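Local coordinates for protein KLLA0F20702p (Kluyveromyces lactis, PDB 5Y5A) that is the Est1 subunit of telomerase, probably recruits the enzyme to telomeres, and in this large N-terminal part appears to bind a Cdc13 peptide, at residues V231-E236 with L488-P493; T237-G242 with V259-S264; S371-Q376 with M430-S435; Y480-D485 with S499-E504. All coordinates share one frame; numbering follows the deposited sequence.

Contact 1 (V231-E236 with L488-P493)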
loop_
_atom_site.group_PDB
_atom_site.type_symbol
_atom_site.label_atom_id
_atom_site.label_comp_id
_atom_site.label_asym_id
_atom_site.label_seq_id
_atom_site.Cartn_x
_atom_site.Cartn_y
_atom_site.Cartn_z
ATOM N N VAL A 231 -2.485 -11.818 -2.889
ATOM C CA VAL A 231 -3.834 -11.248 -2.769
ATOM C C VAL A 231 -3.756 -9.777 -2.366
ATOM O O VAL A 231 -3.994 -9.423 -1.206
ATOM C CB VAL A 231 -4.718 -11.980 -1.730
ATOM C CG1 VAL A 231 -6.162 -11.545 -1.895
ATOM C CG2 VAL A 231 -4.613 -13.488 -1.859
ATOM N N PRO A 232 -3.427 -8.907 -3.327
ATOM C CA PRO A 232 -3.203 -7.491 -3.008
ATOM C C PRO A 232 -4.457 -6.757 -2.540
ATOM O O PRO A 232 -4.335 -5.666 -1.985
ATOM C CB PRO A 232 -2.684 -6.919 -4.332
ATOM C CG PRO A 232 -3.217 -7.861 -5.384
ATOM C CD PRO A 232 -3.186 -9.210 -4.752
ATOM N N SER A 233 -5.635 -7.339 -2.737
ATOM C CA SER A 233 -6.872 -6.693 -2.287
ATOM C C SER A 233 -6.986 -6.587 -0.762
ATOM O O SER A 233 -7.741 -5.757 -0.248
ATOM C CB SER A 233 -8.092 -7.445 -2.817
ATOM O OG SER A 233 -8.273 -8.652 -2.099
ATOM N N VAL A 234 -6.249 -7.427 -0.039
ATOM C CA VAL A 234 -6.417 -7.509 1.407
ATOM C C VAL A 234 -5.660 -6.389 2.108
ATOM O O VAL A 234 -4.424 -6.367 2.132
ATOM C CB VAL A 234 -5.970 -8.888 1.940
ATOM C CG1 VAL A 234 -5.853 -8.886 3.456
ATOM C CG2 VAL A 234 -6.955 -9.954 1.489
ATOM N N GLY A 235 -6.423 -5.452 2.665
ATOM C CA GLY A 235 -5.861 -4.292 3.326
ATOM C C GLY A 235 -5.001 -4.624 4.528
ATOM O O GLY A 235 -4.016 -3.930 4.795
ATOM N N GLU A 236 -5.362 -5.690 5.247
ATOM C CA GLU A 236 -4.720 -6.008 6.516
ATOM C C GLU A 236 -3.212 -6.200 6.374
ATOM O O GLU A 236 -2.451 -5.891 7.290
ATOM C CB GLU A 236 -5.350 -7.257 7.135
ATOM C CG GLU A 236 -5.023 -7.446 8.612
ATOM C CD GLU A 236 -5.672 -6.396 9.506
ATOM O OE1 GLU A 236 -6.702 -5.807 9.104
ATOM O OE2 GLU A 236 -5.153 -6.167 10.621
ATOM N N LEU A 488 0.150 -0.937 -7.527
ATOM C CA LEU A 488 -1.183 -0.387 -7.290
ATOM C C LEU A 488 -2.352 -1.358 -7.538
ATOM O O LEU A 488 -3.516 -0.930 -7.607
ATOM C CB LEU A 488 -1.364 0.863 -8.157
ATOM C CG LEU A 488 -0.446 2.031 -7.776
ATOM C CD1 LEU A 488 -0.769 3.272 -8.600
ATOM C CD2 LEU A 488 -0.589 2.332 -6.304
ATOM N N LYS A 489 -2.060 -2.650 -7.686
ATOM C CA LYS A 489 -3.132 -3.629 -7.882
ATOM C C LYS A 489 -4.113 -3.555 -6.712
ATOM O O LYS A 489 -3.690 -3.536 -5.563
ATOM C CB LYS A 489 -2.566 -5.043 -8.027
ATOM C CG LYS A 489 -1.761 -5.238 -9.294
ATOM C CD LYS A 489 -0.940 -6.514 -9.278
ATOM C CE LYS A 489 -1.794 -7.733 -9.570
ATOM N NZ LYS A 489 -0.940 -8.909 -9.907
ATOM N N GLU A 490 -5.406 -3.466 -7.030
ATOM C CA GLU A 490 -6.511 -3.381 -6.057
ATOM C C GLU A 490 -6.573 -2.071 -5.264
ATOM O O GLU A 490 -7.317 -1.970 -4.282
ATOM C CB GLU A 490 -6.458 -4.556 -5.079
ATOM C CG GLU A 490 -6.414 -5.911 -5.760
ATOM C CD GLU A 490 -7.764 -6.378 -6.301
ATOM O OE1 GLU A 490 -8.648 -5.540 -6.609
ATOM O OE2 GLU A 490 -7.941 -7.609 -6.417
ATOM N N PHE A 491 -5.797 -1.078 -5.694
ATOM C CA PHE A 491 -5.874 0.277 -5.145
ATOM C C PHE A 491 -7.164 0.948 -5.608
ATOM O O PHE A 491 -7.346 1.176 -6.802
ATOM C CB PHE A 491 -4.659 1.090 -5.592
ATOM C CG PHE A 491 -4.509 2.430 -4.921
ATOM C CD1 PHE A 491 -4.522 2.544 -3.537
ATOM C CD2 PHE A 491 -4.277 3.571 -5.684
ATOM C CE1 PHE A 491 -4.341 3.780 -2.921
ATOM C CE2 PHE A 491 -4.093 4.804 -5.076
ATOM C CZ PHE A 491 -4.126 4.906 -3.686
ATOM N N GLY A 492 -8.053 1.257 -4.671
ATOM C CA GLY A 492 -9.358 1.819 -5.004
ATOM C C GLY A 492 -9.396 3.099 -5.832
ATOM O O GLY A 492 -10.175 3.197 -6.772
ATOM N N PRO A 493 -8.566 4.101 -5.490
ATOM C CA PRO A 493 -8.680 5.362 -6.241
ATOM C C PRO A 493 -8.389 5.267 -7.746
ATOM O O PRO A 493 -8.847 6.121 -8.493
ATOM C CB PRO A 493 -7.651 6.255 -5.552
ATOM C CG PRO A 493 -7.652 5.760 -4.141
ATOM C CD PRO A 493 -7.755 4.266 -4.274
HETATM O O HOH W 1 -3.976 -2.756 -2.821
HETATM O O HOH W 2 -6.627 -9.339 -4.803
#
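Two beta turns face each other here beside the bound peptide: a type I turn, V231 to V234, that presents P232 and S233, and a type II turn, L488 to F491, that presents K489 and E490. The first links helix 218-230 to helix 235-247; the second follows helix 483-487. P232 does the apolar work. P232 CG rests 3.8 Å from E490 CG and 3.9 Å from K489 CB. E490 bends back at chi2 (-77°), which lays its chain along the S233 backbone, E490 CG 3.4 Å from S233 N, and brings the carboxylate beside S233 CB. No direct hydrogen bond crosses between the turns; two waters do that job. One gives its protons to P232 O at 3.0 Å and to K489 O at 2.9 Å. The other accepts from S233 N at 3.0 Å and donates to E490 OE2 at 2.7 Å. The remaining polar ends look elsewhere: E490 OE1 forms a salt bridge with R265, S233 OG bonds to the peptide backbone, and K489 makes a cation-pi contact with a peptide aromatic while NZ bonds to L516 O. Water thus satisfies buried backbone groups on both turns, while the side chains S233 and K489 are turned to the ligand.

Contact 2 (T237-G242 with V259-S264)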
loop_
_atom_site.group_PDB
_atom_site.type_symbol
_atom_site.label_atom_id
_atom_site.label_comp_id
_atom_site.label_asym_id
_atom_site.label_seq_id
_atom_site.Cartn_x
_atom_site.Cartn_y
_atom_site.Cartn_z
ATOM N N THR A 237 -2.780 -6.691 5.219
ATOM C CA THR A 237 -1.359 -6.882 4.970
ATOM C C THR A 237 -0.598 -5.561 4.982
ATOM O O THR A 237 0.492 -5.470 5.524
ATOM C CB THR A 237 -1.115 -7.560 3.625
ATOM O OG1 THR A 237 -2.028 -8.651 3.467
ATOM C CG2 THR A 237 0.310 -8.067 3.562
ATOM N N PHE A 238 -1.181 -4.546 4.358
ATOM C CA PHE A 238 -0.594 -3.208 4.347
ATOM C C PHE A 238 -0.605 -2.619 5.752
ATOM O O PHE A 238 0.343 -1.955 6.161
ATOM C CB PHE A 238 -1.356 -2.289 3.374
ATOM C CG PHE A 238 -1.261 -2.720 1.938
ATOM C CD1 PHE A 238 -2.144 -3.662 1.423
ATOM C CD2 PHE A 238 -0.294 -2.183 1.098
ATOM C CE1 PHE A 238 -2.060 -4.063 0.095
ATOM C CE2 PHE A 238 -0.208 -2.575 -0.229
ATOM C CZ PHE A 238 -1.090 -3.517 -0.730
ATOM N N LEU A 239 -1.682 -2.873 6.491
ATOM C CA LEU A 239 -1.787 -2.373 7.857
ATOM C C LEU A 239 -0.630 -2.879 8.714
ATOM O O LEU A 239 0.016 -2.112 9.433
ATOM C CB LEU A 239 -3.118 -2.782 8.497
ATOM C CG LEU A 239 -3.276 -2.186 9.899
ATOM C CD1 LEU A 239 -3.808 -0.756 9.822
ATOM C CD2 LEU A 239 -4.145 -3.041 10.800
ATOM N N GLN A 240 -0.360 -4.172 8.624
ATOM C CA GLN A 240 0.666 -4.776 9.462
ATOM C C GLN A 240 2.051 -4.293 9.046
ATOM O O GLN A 240 2.931 -4.108 9.886
ATOM C CB GLN A 240 0.575 -6.297 9.403
ATOM C CG GLN A 240 -0.697 -6.851 10.028
ATOM C CD GLN A 240 -0.829 -6.510 11.511
ATOM O OE1 GLN A 240 0.162 -6.467 12.248
ATOM N NE2 GLN A 240 -2.059 -6.270 11.950
ATOM N N ARG A 241 2.229 -4.056 7.751
ATOM C CA ARG A 241 3.471 -3.472 7.258
ATOM C C ARG A 241 3.691 -2.088 7.858
ATOM O O ARG A 241 4.796 -1.740 8.277
ATOM C CB ARG A 241 3.455 -3.375 5.738
ATOM C CG ARG A 241 4.331 -4.390 5.060
ATOM C CD ARG A 241 4.835 -3.851 3.751
ATOM N NE ARG A 241 3.721 -3.604 2.855
ATOM C CZ ARG A 241 3.151 -4.546 2.116
ATOM N NH1 ARG A 241 2.135 -4.239 1.322
ATOM N NH2 ARG A 241 3.602 -5.796 2.168
ATOM N N GLY A 242 2.624 -1.299 7.881
ATOM C CA GLY A 242 2.679 0.034 8.448
ATOM C C GLY A 242 3.015 -0.005 9.919
ATOM O O GLY A 242 3.690 0.884 10.437
ATOM N N VAL A 259 -2.859 4.120 4.476
ATOM C CA VAL A 259 -3.761 4.582 3.427
ATOM C C VAL A 259 -4.066 3.441 2.466
ATOM O O VAL A 259 -5.211 3.237 2.091
ATOM C CB VAL A 259 -3.166 5.774 2.654
ATOM C CG1 VAL A 259 -3.946 6.022 1.371
ATOM C CG2 VAL A 259 -3.174 7.020 3.534
ATOM N N ARG A 260 -3.038 2.681 2.088
ATOM C CA ARG A 260 -3.240 1.516 1.226
ATOM C C ARG A 260 -4.189 0.493 1.874
ATOM O O ARG A 260 -4.911 -0.224 1.183
ATOM C CB ARG A 260 -1.905 0.842 0.896
ATOM C CG ARG A 260 -0.935 1.676 0.040
ATOM C CD ARG A 260 -1.491 1.963 -1.358
ATOM N NE ARG A 260 -1.952 0.756 -2.039
ATOM C CZ ARG A 260 -1.193 -0.004 -2.824
ATOM N NH1 ARG A 260 0.082 0.310 -3.029
ATOM N NH2 ARG A 260 -1.710 -1.082 -3.410
ATOM N N SER A 261 -4.176 0.432 3.202
ATOM C CA SER A 261 -4.929 -0.585 3.919
ATOM C C SER A 261 -6.390 -0.182 4.017
ATOM O O SER A 261 -7.260 -1.022 4.210
ATOM C CB SER A 261 -4.351 -0.808 5.319
ATOM O OG SER A 261 -4.865 0.151 6.225
ATOM N N SER A 262 -6.642 1.116 3.885
ATOM C CA SER A 262 -7.987 1.657 4.001
ATOM C C SER A 262 -8.690 1.697 2.663
ATOM O O SER A 262 -9.903 1.794 2.617
ATOM C CB SER A 262 -7.959 3.074 4.577
ATOM O OG SER A 262 -7.244 3.123 5.789
ATOM N N LEU A 263 -7.919 1.650 1.580
ATOM C CA LEU A 263 -8.451 1.891 0.238
ATOM C C LEU A 263 -8.281 0.705 -0.722
ATOM O O LEU A 263 -8.560 0.824 -1.916
ATOM C CB LEU A 263 -7.779 3.123 -0.370
ATOM C CG LEU A 263 -7.924 4.441 0.389
ATOM C CD1 LEU A 263 -7.122 5.506 -0.322
ATOM C CD2 LEU A 263 -9.383 4.829 0.447
ATOM N N SER A 264 -7.810 -0.431 -0.219
ATOM C CA SER A 264 -7.705 -1.610 -1.064
ATOM C C SER A 264 -9.107 -2.176 -1.253
ATOM O O SER A 264 -10.019 -1.822 -0.509
ATOM C CB SER A 264 -6.753 -2.648 -0.457
ATOM O OG SER A 264 -7.281 -3.223 0.726
#
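F238 wedges its ring between two arginines where helix 235-247 runs against helix 251-263, a nearly antiparallel hairpin as in TPR-like repeats, with local axes 7.8 Å apart at 163°. Starting at CB, the side chain leans on S261, F238 CB to S261 CB 3.9 Å. With chi1 at -64° CG lies beside its own backbone N, and the ring is carried to R260: F238 CG is 3.8 Å from R260 CB, and F238 CD2 comes closer, 3.4 Å from that same CB. Further out, F238 CE2 sits over the centre of one guanidinium face of R260, and F238 CZ reaches R260 NH2 at 3.7 Å; ring and guanidinium planes are 39° apart. R241 NH1 lies over the ring from the other side, offset toward its rim. Both arginines are held independently, R260 NH1 by M487 O and Y256 OH, R241 by D225 and S228. Replacing F238 with a serine would probably open a gap between R260 and R241 and leave that face of the R260 guanidinium without the F238 ring over it. Alongside, S261 CB approaches L239 N to 3.6 Å, while S261 OG bonds back to F258 O. Behind the pair, T237 and R241 pack on helix 218-230 and Q240 on helix 179-206, whereas V259 and S262 on the other helix meet helix 339-379.

Contact 3 (S371-Q376 with M430-S435)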
loop_
_atom_site.group_PDB
_atom_site.type_symbol
_atom_site.label_atom_id
_atom_site.label_comp_id
_atom_site.label_asym_id
_atom_site.label_seq_id
_atom_site.Cartn_x
_atom_site.Cartn_y
_atom_site.Cartn_z
ATOM N N SER A 371 -4.960 10.055 0.053
ATOM C CA SER A 371 -5.408 10.922 1.134
ATOM C C SER A 371 -6.632 11.768 0.802
ATOM O O SER A 371 -7.346 12.205 1.712
ATOM C CB SER A 371 -4.270 11.834 1.576
ATOM O OG SER A 371 -3.341 11.092 2.351
ATOM N N PHE A 372 -6.878 12.018 -0.482
ATOM C CA PHE A 372 -8.082 12.758 -0.863
ATOM C C PHE A 372 -9.311 11.909 -0.552
ATOM O O PHE A 372 -10.358 12.432 -0.163
ATOM C CB PHE A 372 -8.068 13.156 -2.352
ATOM C CG PHE A 372 -9.352 13.826 -2.815
ATOM C CD1 PHE A 372 -9.603 15.160 -2.518
ATOM C CD2 PHE A 372 -10.295 13.123 -3.550
ATOM C CE1 PHE A 372 -10.771 15.778 -2.932
ATOM C CE2 PHE A 372 -11.480 13.735 -3.971
ATOM C CZ PHE A 372 -11.717 15.061 -3.661
ATOM N N HIS A 373 -9.183 10.597 -0.718
ATOM C CA HIS A 373 -10.298 9.701 -0.427
ATOM C C HIS A 373 -10.351 9.381 1.066
ATOM O O HIS A 373 -11.413 9.101 1.592
ATOM C CB HIS A 373 -10.196 8.422 -1.258
ATOM C CG HIS A 373 -10.149 8.675 -2.734
ATOM N ND1 HIS A 373 -11.286 8.750 -3.511
ATOM C CD2 HIS A 373 -9.105 8.905 -3.566
ATOM C CE1 HIS A 373 -10.943 9.001 -4.761
ATOM N NE2 HIS A 373 -9.627 9.096 -4.824
ATOM N N MET A 374 -9.208 9.428 1.747
ATOM C CA MET A 374 -9.219 9.386 3.212
ATOM C C MET A 374 -10.064 10.561 3.721
ATOM O O MET A 374 -10.936 10.392 4.574
ATOM C CB MET A 374 -7.802 9.453 3.790
ATOM C CG MET A 374 -6.895 8.285 3.384
ATOM S SD MET A 374 -7.541 6.667 3.883
ATOM C CE MET A 374 -7.193 6.695 5.644
ATOM N N TYR A 375 -9.788 11.747 3.180
ATOM C CA TYR A 375 -10.537 12.956 3.504
ATOM C C TYR A 375 -12.052 12.743 3.378
ATOM O O TYR A 375 -12.814 13.151 4.256
ATOM C CB TYR A 375 -10.095 14.124 2.595
ATOM C CG TYR A 375 -10.772 15.458 2.890
ATOM C CD1 TYR A 375 -12.096 15.684 2.538
ATOM C CD2 TYR A 375 -10.078 16.494 3.514
ATOM C CE1 TYR A 375 -12.720 16.881 2.806
ATOM C CE2 TYR A 375 -10.699 17.707 3.785
ATOM C CZ TYR A 375 -12.021 17.889 3.422
ATOM O OH TYR A 375 -12.656 19.078 3.675
ATOM N N GLN A 376 -12.491 12.127 2.285
ATOM C CA GLN A 376 -13.929 11.979 2.048
ATOM C C GLN A 376 -14.543 10.966 2.989
ATOM O O GLN A 376 -15.677 11.135 3.419
ATOM C CB GLN A 376 -14.205 11.588 0.592
ATOM C CG GLN A 376 -13.729 12.630 -0.421
ATOM C CD GLN A 376 -14.217 12.333 -1.820
ATOM O OE1 GLN A 376 -14.802 13.194 -2.480
ATOM N NE2 GLN A 376 -13.994 11.102 -2.277
ATOM N N MET A 430 -3.132 10.465 -14.445
ATOM C CA MET A 430 -4.171 10.360 -15.454
ATOM C C MET A 430 -5.163 9.252 -15.134
ATOM O O MET A 430 -6.362 9.411 -15.331
ATOM C CB MET A 430 -3.554 10.129 -16.831
ATOM C CG MET A 430 -2.575 11.212 -17.231
ATOM S SD MET A 430 -3.271 12.861 -17.006
ATOM C CE MET A 430 -4.632 12.763 -18.148
ATOM N N CYS A 431 -4.661 8.131 -14.643
ATOM C CA CYS A 431 -5.539 7.023 -14.296
ATOM C C CYS A 431 -6.439 7.390 -13.128
ATOM O O CYS A 431 -7.609 6.998 -13.085
ATOM C CB CYS A 431 -4.726 5.776 -13.970
ATOM S SG CYS A 431 -4.079 4.972 -15.436
ATOM N N TRP A 432 -5.899 8.152 -12.185
ATOM C CA TRP A 432 -6.706 8.638 -11.073
ATOM C C TRP A 432 -7.778 9.587 -11.580
ATOM O O TRP A 432 -8.966 9.440 -11.266
ATOM C CB TRP A 432 -5.839 9.352 -10.037
ATOM C CG TRP A 432 -6.632 9.892 -8.879
ATOM C CD1 TRP A 432 -7.505 9.196 -8.083
ATOM C CD2 TRP A 432 -6.609 11.231 -8.370
ATOM N NE1 TRP A 432 -8.029 10.024 -7.115
ATOM C CE2 TRP A 432 -7.486 11.275 -7.262
ATOM C CE3 TRP A 432 -5.926 12.396 -8.737
ATOM C CZ2 TRP A 432 -7.703 12.441 -6.528
ATOM C CZ3 TRP A 432 -6.134 13.551 -7.998
ATOM C CH2 TRP A 432 -7.021 13.564 -6.912
ATOM N N ILE A 433 -7.342 10.560 -12.375
ATOM C CA ILE A 433 -8.225 11.606 -12.867
ATOM C C ILE A 433 -9.395 11.031 -13.668
ATOM O O ILE A 433 -10.533 11.454 -13.474
ATOM C CB ILE A 433 -7.431 12.627 -13.700
ATOM C CG1 ILE A 433 -6.524 13.443 -12.771
ATOM C CG2 ILE A 433 -8.356 13.557 -14.465
ATOM C CD1 ILE A 433 -5.580 14.382 -13.480
ATOM N N LYS A 434 -9.135 10.040 -14.524
ATOM C CA LYS A 434 -10.198 9.438 -15.330
ATOM C C LYS A 434 -11.177 8.594 -14.507
ATOM O O LYS A 434 -12.215 8.168 -15.022
ATOM C CB LYS A 434 -9.605 8.563 -16.435
ATOM C CG LYS A 434 -9.544 7.093 -16.085
ATOM C CD LYS A 434 -8.844 6.286 -17.165
ATOM C CE LYS A 434 -9.841 5.492 -17.984
ATOM N NZ LYS A 434 -9.159 4.700 -19.043
ATOM N N SER A 435 -10.850 8.350 -13.245
ATOM C CA SER A 435 -11.627 7.436 -12.409
ATOM C C SER A 435 -12.721 8.117 -11.600
ATOM O O SER A 435 -13.573 7.447 -11.035
ATOM C CB SER A 435 -10.707 6.685 -11.434
ATOM O OG SER A 435 -9.829 5.805 -12.112
#
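W432 and H373 reach across to each other from helices 421-433 and 339-379, and the tight part of the contact is one hydrogen bond: W432 NE1 donates to H373 NE2 at 2.9 Å, nearly straight at 166°. Donor and acceptor each lie close to the plane of the other's ring, yet the two rings are turned 80° apart and meet rim to rim, neither over the face of the other. Since NE2 accepts, the imidazole proton is probably on ND1. The rest is loose. F372 touches the indole through CD2, 4.0 Å from W432 CZ2, and the backbones stay far apart, with CA atoms of F372 and W432 11.1 Å from each other. H373 is partly exposed, unlike the two buried aromatics. A leucine in place of W432 would probably leave H373 NE2 without its donor and open a gap beside F372. Around the contact, the ring of H436 meets both H373 and W432, F372 packs on L395 and I398 of helix 385-410, and W432 on V439 of helix 437-444.

Contact 4 (Y480-D485 with S499-E504)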
loop_
_atom_site.group_PDB
_atom_site.type_symbol
_atom_site.label_atom_id
_atom_site.label_comp_id
_atom_site.label_asym_id
_atom_site.label_seq_id
_atom_site.Cartn_x
_atom_site.Cartn_y
_atom_site.Cartn_z
ATOM N N TYR A 480 2.520 -7.577 -20.376
ATOM C CA TYR A 480 2.673 -7.773 -18.940
ATOM C C TYR A 480 2.557 -6.468 -18.162
ATOM O O TYR A 480 2.609 -5.378 -18.739
ATOM C CB TYR A 480 4.018 -8.449 -18.633
ATOM C CG TYR A 480 5.246 -7.668 -19.072
ATOM C CD1 TYR A 480 5.854 -6.755 -18.217
ATOM C CD2 TYR A 480 5.807 -7.858 -20.333
ATOM C CE1 TYR A 480 6.975 -6.046 -18.604
ATOM C CE2 TYR A 480 6.932 -7.148 -20.730
ATOM C CZ TYR A 480 7.511 -6.244 -19.860
ATOM O OH TYR A 480 8.631 -5.535 -20.244
ATOM N N PHE A 481 2.396 -6.590 -16.846
ATOM C CA PHE A 481 2.282 -5.431 -15.964
ATOM C C PHE A 481 3.641 -4.787 -15.699
ATOM O O PHE A 481 4.657 -5.479 -15.620
ATOM C CB PHE A 481 1.639 -5.830 -14.632
ATOM C CG PHE A 481 0.140 -5.722 -14.616
ATOM C CD1 PHE A 481 -0.571 -5.515 -15.789
ATOM C CD2 PHE A 481 -0.557 -5.810 -13.421
ATOM C CE1 PHE A 481 -1.945 -5.413 -15.770
ATOM C CE2 PHE A 481 -1.936 -5.711 -13.395
ATOM C CZ PHE A 481 -2.631 -5.509 -14.571
ATOM N N TYR A 482 3.649 -3.462 -15.562
ATOM C CA TYR A 482 4.864 -2.729 -15.217
ATOM C C TYR A 482 4.930 -2.503 -13.700
ATOM O O TYR A 482 3.976 -2.818 -12.979
ATOM C CB TYR A 482 4.925 -1.395 -15.970
ATOM C CG TYR A 482 4.928 -1.541 -17.480
ATOM C CD1 TYR A 482 5.431 -2.684 -18.086
ATOM C CD2 TYR A 482 4.416 -0.542 -18.296
ATOM C CE1 TYR A 482 5.426 -2.826 -19.463
ATOM C CE2 TYR A 482 4.412 -0.674 -19.679
ATOM C CZ TYR A 482 4.917 -1.819 -20.251
ATOM O OH TYR A 482 4.909 -1.959 -21.616
ATOM N N GLU A 483 6.052 -1.960 -13.223
ATOM C CA GLU A 483 6.282 -1.803 -11.787
ATOM C C GLU A 483 5.136 -1.070 -11.113
ATOM O O GLU A 483 4.624 -1.521 -10.086
ATOM C CB GLU A 483 7.596 -1.055 -11.509
ATOM C CG GLU A 483 8.872 -1.849 -11.801
ATOM C CD GLU A 483 9.456 -1.557 -13.179
ATOM O OE1 GLU A 483 8.678 -1.259 -14.118
ATOM O OE2 GLU A 483 10.697 -1.624 -13.319
ATOM N N GLU A 484 4.728 0.054 -11.696
ATOM C CA GLU A 484 3.677 0.866 -11.095
ATOM C C GLU A 484 2.325 0.140 -11.131
ATOM O O GLU A 484 1.499 0.335 -10.241
ATOM C CB GLU A 484 3.581 2.239 -11.779
ATOM C CG GLU A 484 3.163 2.219 -13.256
ATOM C CD GLU A 484 4.342 2.165 -14.212
ATOM O OE1 GLU A 484 4.244 2.775 -15.301
ATOM O OE2 GLU A 484 5.365 1.523 -13.871
ATOM N N ASP A 485 2.104 -0.703 -12.137
ATOM C CA ASP A 485 0.879 -1.500 -12.191
ATOM C C ASP A 485 0.840 -2.454 -11.005
ATOM O O ASP A 485 -0.148 -2.526 -10.271
ATOM C CB ASP A 485 0.779 -2.302 -13.500
ATOM C CG ASP A 485 0.767 -1.423 -14.740
ATOM O OD1 ASP A 485 -0.291 -0.863 -15.074
ATOM O OD2 ASP A 485 1.818 -1.312 -15.396
ATOM N N SER A 499 -6.069 1.590 -15.924
ATOM C CA SER A 499 -6.816 1.275 -17.135
ATOM C C SER A 499 -6.501 2.175 -18.351
ATOM O O SER A 499 -7.358 2.361 -19.217
ATOM C CB SER A 499 -8.318 1.341 -16.833
ATOM O OG SER A 499 -8.694 2.642 -16.403
ATOM N N ASP A 500 -5.290 2.725 -18.422
ATOM C CA ASP A 500 -4.898 3.505 -19.596
ATOM C C ASP A 500 -4.539 2.590 -20.769
ATOM O O ASP A 500 -4.900 2.867 -21.907
ATOM C CB ASP A 500 -3.736 4.448 -19.279
ATOM C CG ASP A 500 -2.643 3.784 -18.457
ATOM O OD1 ASP A 500 -2.682 2.547 -18.276
ATOM O OD2 ASP A 500 -1.739 4.509 -17.991
ATOM N N PHE A 501 -3.834 1.500 -20.493
ATOM C CA PHE A 501 -3.628 0.464 -21.498
ATOM C C PHE A 501 -4.916 -0.313 -21.713
ATOM O O PHE A 501 -5.810 -0.287 -20.866
ATOM C CB PHE A 501 -2.530 -0.517 -21.081
ATOM C CG PHE A 501 -1.141 0.026 -21.195
ATOM C CD1 PHE A 501 -0.460 -0.017 -22.406
ATOM C CD2 PHE A 501 -0.502 0.555 -20.089
ATOM C CE1 PHE A 501 0.832 0.471 -22.511
ATOM C CE2 PHE A 501 0.780 1.048 -20.186
ATOM C CZ PHE A 501 1.453 1.003 -21.396
ATOM N N ASN A 502 -4.999 -1.020 -22.833
ATOM C CA ASN A 502 -6.052 -2.008 -23.017
ATOM C C ASN A 502 -5.481 -3.403 -22.785
ATOM O O ASN A 502 -4.917 -4.011 -23.696
ATOM C CB ASN A 502 -6.673 -1.904 -24.414
ATOM C CG ASN A 502 -7.987 -2.662 -24.527
ATOM O OD1 ASN A 502 -8.509 -3.178 -23.536
ATOM N ND2 ASN A 502 -8.532 -2.721 -25.736
ATOM N N ASP A 503 -5.613 -3.893 -21.556
ATOM C CA ASP A 503 -5.056 -5.191 -21.183
ATOM C C ASP A 503 -6.070 -6.295 -21.450
ATOM O O ASP A 503 -5.975 -7.394 -20.902
ATOM C CB ASP A 503 -4.624 -5.189 -19.715
ATOM C CG ASP A 503 -3.471 -4.232 -19.449
ATOM O OD1 ASP A 503 -2.588 -4.117 -20.328
ATOM O OD2 ASP A 503 -3.448 -3.590 -18.374
ATOM N N GLU A 504 -7.039 -5.973 -22.301
ATOM C CA GLU A 504 -8.107 -6.881 -22.698
ATOM C C GLU A 504 -7.586 -8.275 -23.018
ATOM O O GLU A 504 -8.022 -9.257 -22.425
ATOM C CB GLU A 504 -8.833 -6.306 -23.915
ATOM C CG GLU A 504 -10.242 -6.807 -24.135
ATOM C CD GLU A 504 -10.878 -6.184 -25.367
ATOM O OE1 GLU A 504 -10.207 -5.370 -26.037
ATOM O OE2 GLU A 504 -12.046 -6.506 -25.671
#
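The rings of Y482 and F501 meet with their planes 86° apart, Y482 CE2 lying 3.8 Å from F501 CZ; at the edge of the tyrosine, in its plane, sits Y480 CE1. The second flat pair is F481 with the carboxylate of D503, whose OD2 approaches the ring edge near its plane, 3.5 Å from F481 CE1. These contacts lay loop 499-504 against the start of helix 483-487, where Y482 is the N-cap and D485, at N3, takes its N-H. The acids of both segments have arginine partners: D503 OD1 and D485 OD2 both form salt bridges with R478, and R427 pairs with D485 OD1 and D500 OD2, which would probably offset the like charges of these acids. Y482 OH bonds to S532 OG on helix 526-546, and F481 and D503 each pack on an apolar side chain of the bound peptide. In the cap itself, Y482 N donates to D485 OD2 at 2.8 Å, on the anti side of the carboxylate and 28° out of its plane.

In the fold
Contact 1 lies about 8 Å, centre to centre, from contact 2 and about 15 Å from contacts 3 and 4. It is stitched to contact 2 by two probable hydrogen bonds, S233 O to S264 OG and G492 N to L263 O, both 2.8 Å. Toward contact 3, P493 CG packs 3.5 Å from H373 CD2; toward contact 4, K489 CG meets F481 CE2 at 4.1 Å. Contacts 3 and 4 join through K434 NZ and S499 O, probably hydrogen-bonded at 3.0 Å, while contacts 2 and 4 come no nearer than about 7 Å between atoms. The bound peptide is touched by residues of contacts 1, 3 and 4; the helix pair of contact 2 packs against contacts 1 and 3, S262 OG lying 3.6 Å from M374 CE.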